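Local coordinates for kinesin-like protein KAR3 (Saccharomyces cerevisiae, PDB 1F9V), which probably works as a microtubule-based kinesin motor, coupling ATP hydrolysis in its P-loop motor domain to movement along or force on microtubules, at residues A[112-120]-A[185-193]; A[164-172]-A[176-184]. The protein carries 2 engineered substitutions. All blocks are in the same frame, centred on the assembly; numbering follows the deposited sequence.

In the fold
From the N terminus the chain passes the nucleotide-binding P-loop strand and helix before it enters helix 109-124, which carries the first half of contact 1. It then runs through strands 130-141 and 144-147 of the main sheet and out into a small two-stranded hairpin, where contact 2 pairs 164-172 with 176-184 and closes a short loop. That hairpin loop is nested inside the longer one closed by contact 1, because 185-193 follows directly on 176-184 and returns to helix 109-124. The centres lie about 23 Å apart: contact 1 joins a helix to 185-193, which leads into helix 192-199, and contact 2 builds the outlying hairpin.

Contact 1. Residues A[112-120]-A[185-193]; sequences STISHIFNW and KLESEEMVE
Phe118 of helix 109-124 drives its ring against the turn Leu186-Glu189 that leads into helix 192-199. Its CB lies beside the Glu189 carboxylate, OE1 and OE2 each 3.8 Å away. CG, one bond out, faces Glu189 N, and CD2 comes within 3.4 Å of the same nitrogen; CE2 continues over Ser188 C, which sits above one face of the ring, toward the rim, and on the other side CE1 approaches Glu187 O. At the tip, CZ points at Leu186 O, a tight 2.9 Å away near the ring plane, an approach consistent with a C-H...O contact. The ring thus lies flat against the Ser188-Glu189 peptide and turns its edge to the Leu186 carbonyl. One turn earlier, Ile114 CG2 touches Glu189 CA at 3.6 Å and also reaches the edge of the Phe118 ring, directed there by a chi1 of -73° that sets it anti to the backbone N. The other branch of Ile114 ends in CD1, which turns to Leu186 CD1 (4.2 Å). Glu189 bends at chi2 (-123°) and lays its carboxylate along the helix, OE1 coming within 3.3 Å of Ser115 CA. At this more polar margin a water bonded to Ser115 OG also donates a weak bond to Glu189 O. This helix-to-loop packing, apolar at Ile114 and Leu186, lies beside the main sheet: Ile114 and Val192 both rest on Phe221 of strand 218-228, Phe118 and Leu186 on Val133 of strand 130-141, while the far side of helix 109-124 meets helix 66-77.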
ATOM      1  N   SER A 112      11.388  -6.318   4.228  1.00  9.77           N
ATOM      2  CA  SER A 112      11.561  -5.839   5.600  1.00 10.54           C
ATOM      3  C   SER A 112      10.499  -6.420   6.534  1.00 10.41           C
ATOM      4  O   SER A 112      10.781  -6.773   7.680  1.00 10.52           O
ATOM      5  CB  SER A 112      11.469  -4.304   5.653  1.00 10.39           C
ATOM      6  OG  SER A 112      12.611  -3.694   5.076  1.00 11.54           O
ATOM      7  N   THR A 113       9.267  -6.489   6.036  1.00 10.87           N
ATOM      8  CA  THR A 113       8.148  -7.014   6.810  1.00 10.52           C
ATOM      9  C   THR A 113       8.392  -8.475   7.170  1.00  9.60           C
ATOM     10  O   THR A 113       8.193  -8.884   8.309  1.00 11.26           O
ATOM     11  CB  THR A 113       6.821  -6.879   6.010  1.00 10.52           C
ATOM     12  OG1 THR A 113       6.444  -5.494   5.950  1.00  9.93           O
ATOM     13  CG2 THR A 113       5.700  -7.670   6.675  1.00 10.08           C
ATOM     14  N   ILE A 114       8.845  -9.251   6.194  1.00 10.51           N
ATOM     15  CA  ILE A 114       9.115 -10.660   6.422  1.00 11.96           C
ATOM     16  C   ILE A 114      10.235 -10.859   7.445  1.00 13.52           C
ATOM     17  O   ILE A 114      10.113 -11.679   8.352  1.00 13.08           O
ATOM     18  CB  ILE A 114       9.450 -11.359   5.096  1.00 12.94           C
ATOM     19  CG1 ILE A 114       8.156 -11.505   4.285  1.00 16.09           C
ATOM     20  CG2 ILE A 114      10.075 -12.728   5.352  1.00 12.50           C
ATOM     21  CD1 ILE A 114       8.354 -11.868   2.850  1.00 20.06           C
ATOM     22  N   SER A 115      11.315 -10.096   7.317  1.00 13.74           N
ATOM     23  CA  SER A 115      12.429 -10.204   8.262  1.00 15.33           C
ATOM     24  C   SER A 115      11.998  -9.804   9.670  1.00 14.43           C
ATOM     25  O   SER A 115      12.391 -10.433  10.654  1.00 15.70           O
ATOM     26  CB  SER A 115      13.586  -9.306   7.826  1.00 15.96           C
ATOM     27  OG  SER A 115      14.090  -9.713   6.574  1.00 23.15           O
ATOM     28  N   HIS A 116      11.195  -8.748   9.762  1.00 12.78           N
ATOM     29  CA  HIS A 116      10.716  -8.260  11.046  1.00 11.75           C
ATOM     30  C   HIS A 116       9.803  -9.283  11.715  1.00 12.98           C
ATOM     31  O   HIS A 116       9.889  -9.512  12.921  1.00 13.21           O
ATOM     32  CB  HIS A 116       9.963  -6.939  10.849  1.00 12.15           C
ATOM     33  CG  HIS A 116       9.612  -6.239  12.125  1.00 13.29           C
ATOM     34  ND1 HIS A 116      10.542  -5.965  13.107  1.00 12.29           N
ATOM     35  CD2 HIS A 116       8.436  -5.740  12.572  1.00 11.90           C
ATOM     36  CE1 HIS A 116       9.952  -5.327  14.102  1.00 12.12           C
ATOM     37  NE2 HIS A 116       8.673  -5.178  13.802  1.00 14.04           N
ATOM     38  N   ILE A 117       8.925  -9.895  10.930  1.00 13.51           N
ATOM     39  CA  ILE A 117       7.995 -10.888  11.466  1.00 14.75           C
ATOM     40  C   ILE A 117       8.728 -12.116  12.012  1.00 13.41           C
ATOM     41  O   ILE A 117       8.384 -12.627  13.079  1.00 14.38           O
ATOM     42  CB  ILE A 117       6.974 -11.330  10.390  1.00 15.22           C
ATOM     43  CG1 ILE A 117       5.900 -10.248  10.223  1.00 16.53           C
ATOM     44  CG2 ILE A 117       6.317 -12.647  10.793  1.00 16.50           C
ATOM     45  CD1 ILE A 117       5.056 -10.399   8.962  1.00 18.06           C
ATOM     46  N   PHE A 118       9.737 -12.587  11.290  1.00 13.68           N
ATOM     47  CA  PHE A 118      10.482 -13.749  11.747  1.00 14.16           C
ATOM     48  C   PHE A 118      11.310 -13.429  12.989  1.00 15.26           C
ATOM     49  O   PHE A 118      11.519 -14.293  13.838  1.00 15.20           O
ATOM     50  CB  PHE A 118      11.355 -14.291  10.614  1.00 15.34           C
ATOM     51  CG  PHE A 118      10.651 -15.308   9.759  1.00 17.64           C
ATOM     52  CD1 PHE A 118      10.317 -16.557  10.278  1.00 18.55           C
ATOM     53  CD2 PHE A 118      10.285 -15.009   8.453  1.00 17.60           C
ATOM     54  CE1 PHE A 118       9.627 -17.491   9.506  1.00 18.61           C
ATOM     55  CE2 PHE A 118       9.594 -15.936   7.674  1.00 18.67           C
ATOM     56  CZ  PHE A 118       9.266 -17.180   8.207  1.00 17.84           C
ATOM     57  N   ASN A 119      11.769 -12.184  13.112  1.00 15.01           N
ATOM     58  CA  ASN A 119      12.537 -11.800  14.296  1.00 16.20           C
ATOM     59  C   ASN A 119      11.591 -11.889  15.484  1.00 16.18           C
ATOM     60  O   ASN A 119      11.965 -12.336  16.567  1.00 16.38           O
ATOM     61  CB  ASN A 119      13.064 -10.366  14.180  1.00 17.63           C
ATOM     62  CG  ASN A 119      14.220 -10.243  13.206  1.00 22.97           C
ATOM     63  OD1 ASN A 119      14.866 -11.235  12.856  1.00 24.98           O
ATOM     64  ND2 ASN A 119      14.486  -9.016  12.758  1.00 24.02           N
ATOM     65  N   TRP A 120      10.353 -11.462  15.266  1.00 14.92           N
ATOM     66  CA  TRP A 120       9.337 -11.491  16.310  1.00 16.09           C
ATOM     67  C   TRP A 120       8.904 -12.920  16.613  1.00 16.75           C
ATOM     68  O   TRP A 120       8.663 -13.271  17.768  1.00 17.60           O
ATOM     69  CB  TRP A 120       8.124 -10.674  15.876  1.00 16.21           C
ATOM     70  CG  TRP A 120       8.140  -9.294  16.419  1.00 17.68           C
ATOM     71  CD1 TRP A 120       8.331  -8.137  15.717  1.00 17.83           C
ATOM     72  CD2 TRP A 120       7.967  -8.911  17.786  1.00 19.82           C
ATOM     73  NE1 TRP A 120       8.286  -7.058  16.565  1.00 18.62           N
ATOM     74  CE2 TRP A 120       8.063  -7.502  17.840  1.00 19.78           C
ATOM     75  CE3 TRP A 120       7.736  -9.622  18.972  1.00 20.39           C
ATOM     76  CZ2 TRP A 120       7.940  -6.787  19.038  1.00 20.80           C
ATOM     77  CZ3 TRP A 120       7.613  -8.909  20.164  1.00 22.59           C
ATOM     78  CH2 TRP A 120       7.715  -7.504  20.185  1.00 23.05           C
ATOM     79  N   LYS A 185       4.878 -21.863   1.686  1.00 17.34           N
ATOM     80  CA  LYS A 185       5.286 -21.794   3.077  1.00 17.18           C
ATOM     81  C   LYS A 185       6.556 -20.946   3.131  1.00 17.91           C
ATOM     82  O   LYS A 185       7.344 -20.944   2.186  1.00 18.11           O
ATOM     83  CB  LYS A 185       5.607 -23.189   3.609  1.00 17.25           C
ATOM     84  CG  LYS A 185       4.399 -24.040   3.958  1.00 18.90           C
ATOM     85  CD  LYS A 185       4.854 -25.352   4.588  1.00 20.14           C
ATOM     86  CE  LYS A 185       3.679 -26.224   4.997  1.00 20.14           C
ATOM     87  NZ  LYS A 185       4.112 -27.263   5.964  1.00 18.54           N
ATOM     88  N   LEU A 186       6.741 -20.225   4.232  1.00 19.11           N
ATOM     89  CA  LEU A 186       7.934 -19.410   4.431  1.00 21.19           C
ATOM     90  C   LEU A 186       8.481 -19.849   5.781  1.00 22.89           C
ATOM     91  O   LEU A 186       7.974 -19.439   6.822  1.00 23.53           O
ATOM     92  CB  LEU A 186       7.585 -17.918   4.465  1.00 20.14           C
ATOM     93  CG  LEU A 186       7.244 -17.229   3.141  1.00 18.22           C
ATOM     94  CD1 LEU A 186       6.955 -15.759   3.394  1.00 17.54           C
ATOM     95  CD2 LEU A 186       8.391 -17.386   2.172  1.00 18.67           C
ATOM     96  N   GLU A 187       9.507 -20.693   5.764  1.00 26.45           N
ATOM     97  CA  GLU A 187      10.090 -21.200   7.005  1.00 30.47           C
ATOM     98  C   GLU A 187      11.197 -20.317   7.569  1.00 31.55           C
ATOM     99  O   GLU A 187      11.595 -20.467   8.724  1.00 32.16           O
ATOM    100  CB  GLU A 187      10.614 -22.619   6.786  1.00 32.85           C
ATOM    101  CG  GLU A 187       9.715 -23.461   5.895  1.00 36.07           C
ATOM    102  CD  GLU A 187       9.636 -24.909   6.340  1.00 38.69           C
ATOM    103  OE1 GLU A 187      10.215 -25.775   5.648  1.00 37.06           O
ATOM    104  OE2 GLU A 187       8.996 -25.178   7.382  1.00 39.50           O
ATOM    105  N   SER A 188      11.692 -19.403   6.742  1.00 32.41           N
ATOM    106  CA  SER A 188      12.739 -18.469   7.135  1.00 33.51           C
ATOM    107  C   SER A 188      12.641 -17.272   6.198  1.00 34.81           C
ATOM    108  O   SER A 188      12.222 -17.416   5.047  1.00 34.46           O
ATOM    109  CB  SER A 188      14.124 -19.125   7.029  1.00 33.44           C
ATOM    110  OG  SER A 188      14.459 -19.446   5.692  1.00 31.74           O
ATOM    111  N   GLU A 189      13.016 -16.095   6.691  1.00 35.91           N
ATOM    112  CA  GLU A 189      12.943 -14.873   5.892  1.00 37.34           C
ATOM    113  C   GLU A 189      13.655 -14.977   4.547  1.00 36.90           C
ATOM    114  O   GLU A 189      13.259 -14.323   3.584  1.00 36.92           O
ATOM    115  CB  GLU A 189      13.510 -13.685   6.682  1.00 38.36           C
ATOM    116  CG  GLU A 189      14.832 -13.959   7.373  1.00 40.30           C
ATOM    117  CD  GLU A 189      14.766 -13.706   8.866  1.00 43.15           C
ATOM    118  OE1 GLU A 189      14.431 -12.566   9.266  1.00 43.53           O
ATOM    119  OE2 GLU A 189      15.047 -14.649   9.641  1.00 44.41           O
ATOM    120  N   GLU A 190      14.692 -15.806   4.480  1.00 37.10           N
ATOM    121  CA  GLU A 190      15.467 -15.980   3.253  1.00 37.69           C
ATOM    122  C   GLU A 190      14.691 -16.633   2.108  1.00 37.12           C
ATOM    123  O   GLU A 190      15.042 -16.472   0.939  1.00 36.18           O
ATOM    124  CB  GLU A 190      16.724 -16.805   3.550  1.00 39.33           C
ATOM    125  CG  GLU A 190      17.071 -16.889   5.030  1.00 41.50           C
ATOM    126  CD  GLU A 190      18.310 -17.722   5.295  1.00 43.92           C
ATOM    127  OE1 GLU A 190      18.202 -18.970   5.265  1.00 44.74           O
ATOM    128  OE2 GLU A 190      19.389 -17.130   5.534  1.00 44.33           O
ATOM    129  N   MET A 191      13.631 -17.362   2.442  1.00 37.04           N
ATOM    130  CA  MET A 191      12.840 -18.042   1.426  1.00 36.70           C
ATOM    131  C   MET A 191      12.002 -17.113   0.551  1.00 34.99           C
ATOM    132  O   MET A 191      11.619 -17.487  -0.553  1.00 33.81           O
ATOM    133  CB  MET A 191      11.946 -19.095   2.078  1.00 39.64           C
ATOM    134  CG  MET A 191      12.517 -20.501   1.989  1.00 43.84           C
ATOM    135  SD  MET A 191      11.788 -21.637   3.188  1.00 50.25           S
ATOM    136  CE  MET A 191      10.081 -21.699   2.623  1.00 47.00           C
ATOM    137  N   VAL A 192      11.722 -15.905   1.035  1.00 33.97           N
ATOM    138  CA  VAL A 192      10.941 -14.951   0.250  1.00 34.18           C
ATOM    139  C   VAL A 192      11.661 -14.665  -1.064  1.00 33.07           C
ATOM    140  O   VAL A 192      11.056 -14.207  -2.033  1.00 32.86           O
ATOM    141  CB  VAL A 192      10.737 -13.617   0.999  1.00 34.51           C
ATOM    142  CG1 VAL A 192      12.075 -12.930   1.230  1.00 35.71           C
ATOM    143  CG2 VAL A 192       9.817 -12.712   0.188  1.00 35.68           C
ATOM    144  N   GLU A 193      12.961 -14.938  -1.082  1.00 32.89           N
ATOM    145  CA  GLU A 193      13.778 -14.734  -2.272  1.00 32.76           C
ATOM    146  C   GLU A 193      13.225 -15.584  -3.408  1.00 30.34           C
ATOM    147  O   GLU A 193      13.062 -15.107  -4.530  1.00 29.57           O
ATOM    148  CB  GLU A 193      15.225 -15.144  -1.993  1.00 36.79           C
ATOM    149  CG  GLU A 193      16.241 -14.043  -2.230  1.00 41.56           C
ATOM    150  CD  GLU A 193      17.378 -14.081  -1.223  1.00 44.47           C
ATOM    151  OE1 GLU A 193      18.506 -13.683  -1.587  1.00 46.07           O
ATOM    152  OE2 GLU A 193      17.145 -14.509  -0.069  1.00 45.61           O
TER
HETATM  153  O   HOH W   1      13.452 -10.897   3.924  1.00 29.82           O

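Contact 2. Residues A[164-172]-A[176-184]; sequences KHEIRHDQE and TTITNVTSC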
ATOM      1  N   LYS A 164      -9.159 -21.157 -13.333  1.00 27.38           N
ATOM      2  CA  LYS A 164     -10.033 -20.101 -12.844  1.00 26.35           C
ATOM      3  C   LYS A 164      -9.664 -19.701 -11.424  1.00 22.87           C
ATOM      4  O   LYS A 164      -9.212 -20.526 -10.630  1.00 22.53           O
ATOM      5  CB  LYS A 164     -11.495 -20.557 -12.883  1.00 29.98           C
ATOM      6  CG  LYS A 164     -12.410 -19.629 -13.667  1.00 33.82           C
ATOM      7  CD  LYS A 164     -13.875 -20.000 -13.478  1.00 37.57           C
ATOM      8  CE  LYS A 164     -14.260 -21.209 -14.328  1.00 40.50           C
ATOM      9  NZ  LYS A 164     -15.488 -20.966 -15.159  1.00 43.68           N
ATOM     10  N   HIS A 165      -9.865 -18.426 -11.116  1.00 20.31           N
ATOM     11  CA  HIS A 165      -9.566 -17.902  -9.796  1.00 17.62           C
ATOM     12  C   HIS A 165     -10.796 -17.238  -9.212  1.00 16.20           C
ATOM     13  O   HIS A 165     -11.137 -16.124  -9.592  1.00 17.77           O
ATOM     14  CB  HIS A 165      -8.435 -16.877  -9.870  1.00 16.40           C
ATOM     15  CG  HIS A 165      -7.148 -17.434 -10.383  1.00 16.06           C
ATOM     16  ND1 HIS A 165      -6.529 -18.529  -9.816  1.00 15.67           N
ATOM     17  CD2 HIS A 165      -6.356 -17.047 -11.412  1.00 16.10           C
ATOM     18  CE1 HIS A 165      -5.415 -18.791 -10.473  1.00 15.98           C
ATOM     19  NE2 HIS A 165      -5.287 -17.905 -11.447  1.00 16.99           N
ATOM     20  N   GLU A 166     -11.465 -17.926  -8.295  1.00 13.23           N
ATOM     21  CA  GLU A 166     -12.654 -17.376  -7.659  1.00 13.07           C
ATOM     22  C   GLU A 166     -12.357 -16.966  -6.228  1.00 11.34           C
ATOM     23  O   GLU A 166     -11.654 -17.669  -5.507  1.00 12.17           O
ATOM     24  CB  GLU A 166     -13.798 -18.400  -7.651  1.00 12.51           C
ATOM     25  CG  GLU A 166     -14.355 -18.716  -9.016  1.00 14.47           C
ATOM     26  CD  GLU A 166     -15.634 -19.529  -8.944  1.00 15.10           C
ATOM     27  OE1 GLU A 166     -15.935 -20.087  -7.870  1.00 15.37           O
ATOM     28  OE2 GLU A 166     -16.338 -19.608  -9.965  1.00 19.17           O
ATOM     29  N   ILE A 167     -12.903 -15.826  -5.826  1.00 11.24           N
ATOM     30  CA  ILE A 167     -12.739 -15.329  -4.475  1.00 10.42           C
ATOM     31  C   ILE A 167     -13.725 -16.064  -3.565  1.00 11.43           C
ATOM     32  O   ILE A 167     -14.923 -16.126  -3.853  1.00 11.19           O
ATOM     33  CB  ILE A 167     -13.019 -13.814  -4.406  1.00  9.99           C
ATOM     34  CG1 ILE A 167     -11.895 -13.049  -5.109  1.00 11.43           C
ATOM     35  CG2 ILE A 167     -13.141 -13.367  -2.965  1.00 10.40           C
ATOM     36  CD1 ILE A 167     -12.136 -11.539  -5.198  1.00 11.66           C
ATOM     37  N   ARG A 168     -13.211 -16.619  -2.470  1.00 11.59           N
ATOM     38  CA  ARG A 168     -14.029 -17.352  -1.513  1.00 10.75           C
ATOM     39  C   ARG A 168     -13.971 -16.691  -0.153  1.00 10.35           C
ATOM     40  O   ARG A 168     -12.987 -16.828   0.572  1.00 11.92           O
ATOM     41  CB  ARG A 168     -13.542 -18.797  -1.377  1.00 11.90           C
ATOM     42  CG  ARG A 168     -13.653 -19.619  -2.639  1.00 12.25           C
ATOM     43  CD  ARG A 168     -14.852 -20.552  -2.594  1.00 14.41           C
ATOM     44  NE  ARG A 168     -14.785 -21.549  -3.660  1.00 15.79           N
ATOM     45  CZ  ARG A 168     -15.240 -21.355  -4.898  1.00 17.26           C
ATOM     46  NH1 ARG A 168     -15.798 -20.199  -5.224  1.00 16.53           N
ATOM     47  NH2 ARG A 168     -15.118 -22.307  -5.816  1.00 17.10           N
ATOM     48  N   HIS A 169     -15.022 -15.964   0.189  1.00  9.56           N
ATOM     49  CA  HIS A 169     -15.098 -15.307   1.479  1.00 11.37           C
ATOM     50  C   HIS A 169     -15.761 -16.264   2.467  1.00 14.15           C
ATOM     51  O   HIS A 169     -16.857 -16.771   2.209  1.00 14.61           O
ATOM     52  CB  HIS A 169     -15.939 -14.038   1.390  1.00 10.06           C
ATOM     53  CG  HIS A 169     -15.301 -12.933   0.614  1.00 11.07           C
ATOM     54  ND1 HIS A 169     -14.026 -12.475   0.879  1.00 13.03           N
ATOM     55  CD2 HIS A 169     -15.777 -12.162  -0.392  1.00 10.76           C
ATOM     56  CE1 HIS A 169     -13.745 -11.469   0.069  1.00 10.42           C
ATOM     57  NE2 HIS A 169     -14.792 -11.259  -0.712  1.00 11.80           N
ATOM     58  N   ASP A 170     -15.089 -16.514   3.586  1.00 15.59           N
ATOM     59  CA  ASP A 170     -15.615 -17.373   4.641  1.00 19.87           C
ATOM     60  C   ASP A 170     -16.162 -16.426   5.701  1.00 21.59           C
ATOM     61  O   ASP A 170     -15.423 -15.941   6.555  1.00 21.52           O
ATOM     62  CB  ASP A 170     -14.498 -18.234   5.235  1.00 21.10           C
ATOM     63  CG  ASP A 170     -15.017 -19.312   6.184  1.00 25.59           C
ATOM     64  OD1 ASP A 170     -14.357 -20.367   6.291  1.00 28.42           O
ATOM     65  OD2 ASP A 170     -16.073 -19.111   6.822  1.00 26.06           O
ATOM     66  N   GLN A 171     -17.460 -16.155   5.630  1.00 24.93           N
ATOM     67  CA  GLN A 171     -18.111 -15.245   6.564  1.00 29.09           C
ATOM     68  C   GLN A 171     -17.975 -15.706   8.012  1.00 30.52           C
ATOM     69  O   GLN A 171     -18.154 -14.921   8.942  1.00 31.54           O
ATOM     70  CB  GLN A 171     -19.597 -15.094   6.200  1.00 30.87           C
ATOM     71  CG  GLN A 171     -19.900 -15.248   4.704  1.00 33.58           C
ATOM     72  CD  GLN A 171     -20.273 -16.678   4.319  1.00 35.36           C
ATOM     73  OE1 GLN A 171     -19.405 -17.511   4.042  1.00 33.49           O
ATOM     74  NE2 GLN A 171     -21.573 -16.964   4.305  1.00 36.35           N
ATOM     75  N   GLU A 172     -17.649 -16.979   8.196  1.00 32.24           N
ATOM     76  CA  GLU A 172     -17.495 -17.546   9.530  1.00 33.19           C
ATOM     77  C   GLU A 172     -16.228 -17.039  10.204  1.00 31.83           C
ATOM     78  O   GLU A 172     -16.286 -16.380  11.243  1.00 32.81           O
ATOM     79  CB  GLU A 172     -17.462 -19.079   9.447  1.00 35.74           C
ATOM     80  CG  GLU A 172     -16.555 -19.756  10.470  1.00 39.58           C
ATOM     81  CD  GLU A 172     -17.330 -20.363  11.622  1.00 41.70           C
ATOM     82  OE1 GLU A 172     -16.962 -20.115  12.792  1.00 43.21           O
ATOM     83  OE2 GLU A 172     -18.312 -21.088  11.357  1.00 43.43           O
ATOM     84  N   THR A 176     -10.462 -14.871   3.647  1.00 12.36           N
ATOM     85  CA  THR A 176     -10.667 -14.972   2.215  1.00 12.07           C
ATOM     86  C   THR A 176      -9.549 -15.750   1.554  1.00 13.45           C
ATOM     87  O   THR A 176      -8.386 -15.617   1.936  1.00 14.01           O
ATOM     88  CB  THR A 176     -10.704 -13.556   1.592  1.00 11.23           C
ATOM     89  OG1 THR A 176     -11.728 -12.790   2.232  1.00 10.26           O
ATOM     90  CG2 THR A 176     -10.954 -13.619   0.088  1.00 11.92           C
ATOM     91  N   THR A 177      -9.909 -16.564   0.569  1.00 12.10           N
ATOM     92  CA  THR A 177      -8.936 -17.336  -0.187  1.00 12.75           C
ATOM     93  C   THR A 177      -9.338 -17.211  -1.645  1.00 11.93           C
ATOM     94  O   THR A 177     -10.453 -16.780  -1.953  1.00 11.00           O
ATOM     95  CB  THR A 177      -8.934 -18.836   0.211  1.00 15.27           C
ATOM     96  OG1 THR A 177     -10.174 -19.443  -0.167  1.00 18.21           O
ATOM     97  CG2 THR A 177      -8.742 -18.989   1.705  1.00 16.73           C
ATOM     98  N   ILE A 178      -8.422 -17.562  -2.537  1.00 10.17           N
ATOM     99  CA  ILE A 178      -8.680 -17.501  -3.968  1.00 11.94           C
ATOM    100  C   ILE A 178      -8.377 -18.874  -4.532  1.00 12.20           C
ATOM    101  O   ILE A 178      -7.297 -19.411  -4.312  1.00 13.52           O
ATOM    102  CB  ILE A 178      -7.770 -16.471  -4.680  1.00 11.63           C
ATOM    103  CG1 ILE A 178      -7.839 -15.116  -3.964  1.00 10.91           C
ATOM    104  CG2 ILE A 178      -8.193 -16.328  -6.137  1.00 11.82           C
ATOM    105  CD1 ILE A 178      -6.651 -14.215  -4.279  1.00 10.83           C
ATOM    106  N   THR A 179      -9.324 -19.438  -5.268  1.00 13.09           N
ATOM    107  CA  THR A 179      -9.130 -20.769  -5.824  1.00 13.87           C
ATOM    108  C   THR A 179      -8.036 -20.835  -6.884  1.00 14.38           C
ATOM    109  O   THR A 179      -7.840 -19.897  -7.668  1.00 14.42           O
ATOM    110  CB  THR A 179     -10.434 -21.306  -6.431  1.00 13.26           C
ATOM    111  OG1 THR A 179     -10.786 -20.522  -7.571  1.00 13.45           O
ATOM    112  CG2 THR A 179     -11.553 -21.240  -5.419  1.00 13.33           C
ATOM    113  N   ASN A 180      -7.319 -21.954  -6.876  1.00 14.60           N
ATOM    114  CA  ASN A 180      -6.248 -22.219  -7.825  1.00 15.48           C
ATOM    115  C   ASN A 180      -5.110 -21.205  -7.830  1.00 15.49           C
ATOM    116  O   ASN A 180      -4.515 -20.943  -8.872  1.00 16.28           O
ATOM    117  CB  ASN A 180      -6.836 -22.350  -9.227  1.00 18.13           C
ATOM    118  CG  ASN A 180      -7.896 -23.434  -9.303  1.00 20.70           C
ATOM    119  OD1 ASN A 180      -7.683 -24.556  -8.832  1.00 22.22           O
ATOM    120  ND2 ASN A 180      -9.045 -23.102  -9.883  1.00 21.30           N
ATOM    121  N   VAL A 181      -4.814 -20.641  -6.661  1.00 14.46           N
ATOM    122  CA  VAL A 181      -3.729 -19.681  -6.530  1.00 14.34           C
ATOM    123  C   VAL A 181      -2.660 -20.313  -5.663  1.00 13.79           C
ATOM    124  O   VAL A 181      -2.931 -20.736  -4.541  1.00 15.36           O
ATOM    125  CB  VAL A 181      -4.188 -18.372  -5.864  1.00 15.26           C
ATOM    126  CG1 VAL A 181      -2.965 -17.572  -5.398  1.00 15.34           C
ATOM    127  CG2 VAL A 181      -5.026 -17.559  -6.848  1.00 16.18           C
ATOM    128  N   THR A 182      -1.447 -20.381  -6.193  1.00 12.82           N
ATOM    129  CA  THR A 182      -0.331 -20.970  -5.474  1.00 14.43           C
ATOM    130  C   THR A 182      -0.057 -20.303  -4.132  1.00 14.77           C
ATOM    131  O   THR A 182       0.008 -19.074  -4.038  1.00 14.25           O
ATOM    132  CB  THR A 182       0.956 -20.889  -6.312  1.00 13.76           C
ATOM    133  OG1 THR A 182       0.723 -21.465  -7.597  1.00 16.81           O
ATOM    134  CG2 THR A 182       2.091 -21.625  -5.626  1.00 14.73           C
ATOM    135  N   SER A 183       0.079 -21.112  -3.088  1.00 14.91           N
ATOM    136  CA  SER A 183       0.418 -20.588  -1.770  1.00 15.70           C
ATOM    137  C   SER A 183       1.721 -21.270  -1.374  1.00 16.38           C
ATOM    138  O   SER A 183       1.914 -22.461  -1.632  1.00 17.09           O
ATOM    139  CB  SER A 183      -0.669 -20.879  -0.741  1.00 15.39           C
ATOM    140  OG  SER A 183      -0.383 -20.204   0.476  1.00 14.72           O
ATOM    141  N   CYS A 184       2.617 -20.514  -0.754  1.00 16.49           N
ATOM    142  CA  CYS A 184       3.915 -21.041  -0.364  1.00 18.23           C
ATOM    143  C   CYS A 184       4.242 -20.852   1.105  1.00 18.07           C
ATOM    144  O   CYS A 184       3.932 -19.820   1.702  1.00 17.88           O
ATOM    145  CB  CYS A 184       5.012 -20.376  -1.198  1.00 19.11           C
ATOM    146  SG  CYS A 184       4.790 -20.545  -2.975  1.00 26.05           S
TER
HETATM  147  O   HOH W   2     -12.114 -18.735   2.232  1.00 20.16           O
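His165 and Thr179 meet at the tightly bonded end of this contact. The imidazole ND1 of His165 donates to Thr179 O at 2.9 Å; the bond is nearly straight (169°) and lies in both the ring plane and the carbonyl plane. With its chi1 of 67°, Thr179 holds OG1 between its own N and carbonyl carbon, where it accepts from Glu166 N at 2.8 Å. Glu166 O answers by taking the N-H of Thr179. Next along, Asn180 ND2 reaches Lys164 O at 2.7 Å, the oxygen lying almost in the amide plane. Asn180 belongs to the type II turn Ile178-Val181, which bends the chain away just past the paired strands. Those strands, 167-170 and 175-178, form a two-stranded antiparallel beta hairpin, with Arg168 and Thr177 as its hydrogen-bonded pair: Arg168 N gives to Thr177 O at 2.8 Å and Thr177 N returns to Arg168 O. The face bearing Ile167, His169, Thr176 and Ile178 is turned to the protein; Tyr300 and Tyr304 of helix 297-306 meet the His169 ring edge-to-face, and Ile178 rests on Ile138. Here His169 ND1 and Thr176 OG1 share a hydrogen bond of 2.7 Å at the ring edge. The other face is more exposed and looser. Thr179 CG2 lies over one face of the Arg168 guanidinium, toward its rim; NH1 forms a salt bridge of 2.7 Å with Glu166 OE1, which offers its anti lone pair. Back at the strand backbone, a water donates to Arg168 O and also bonds Thr177 OG1.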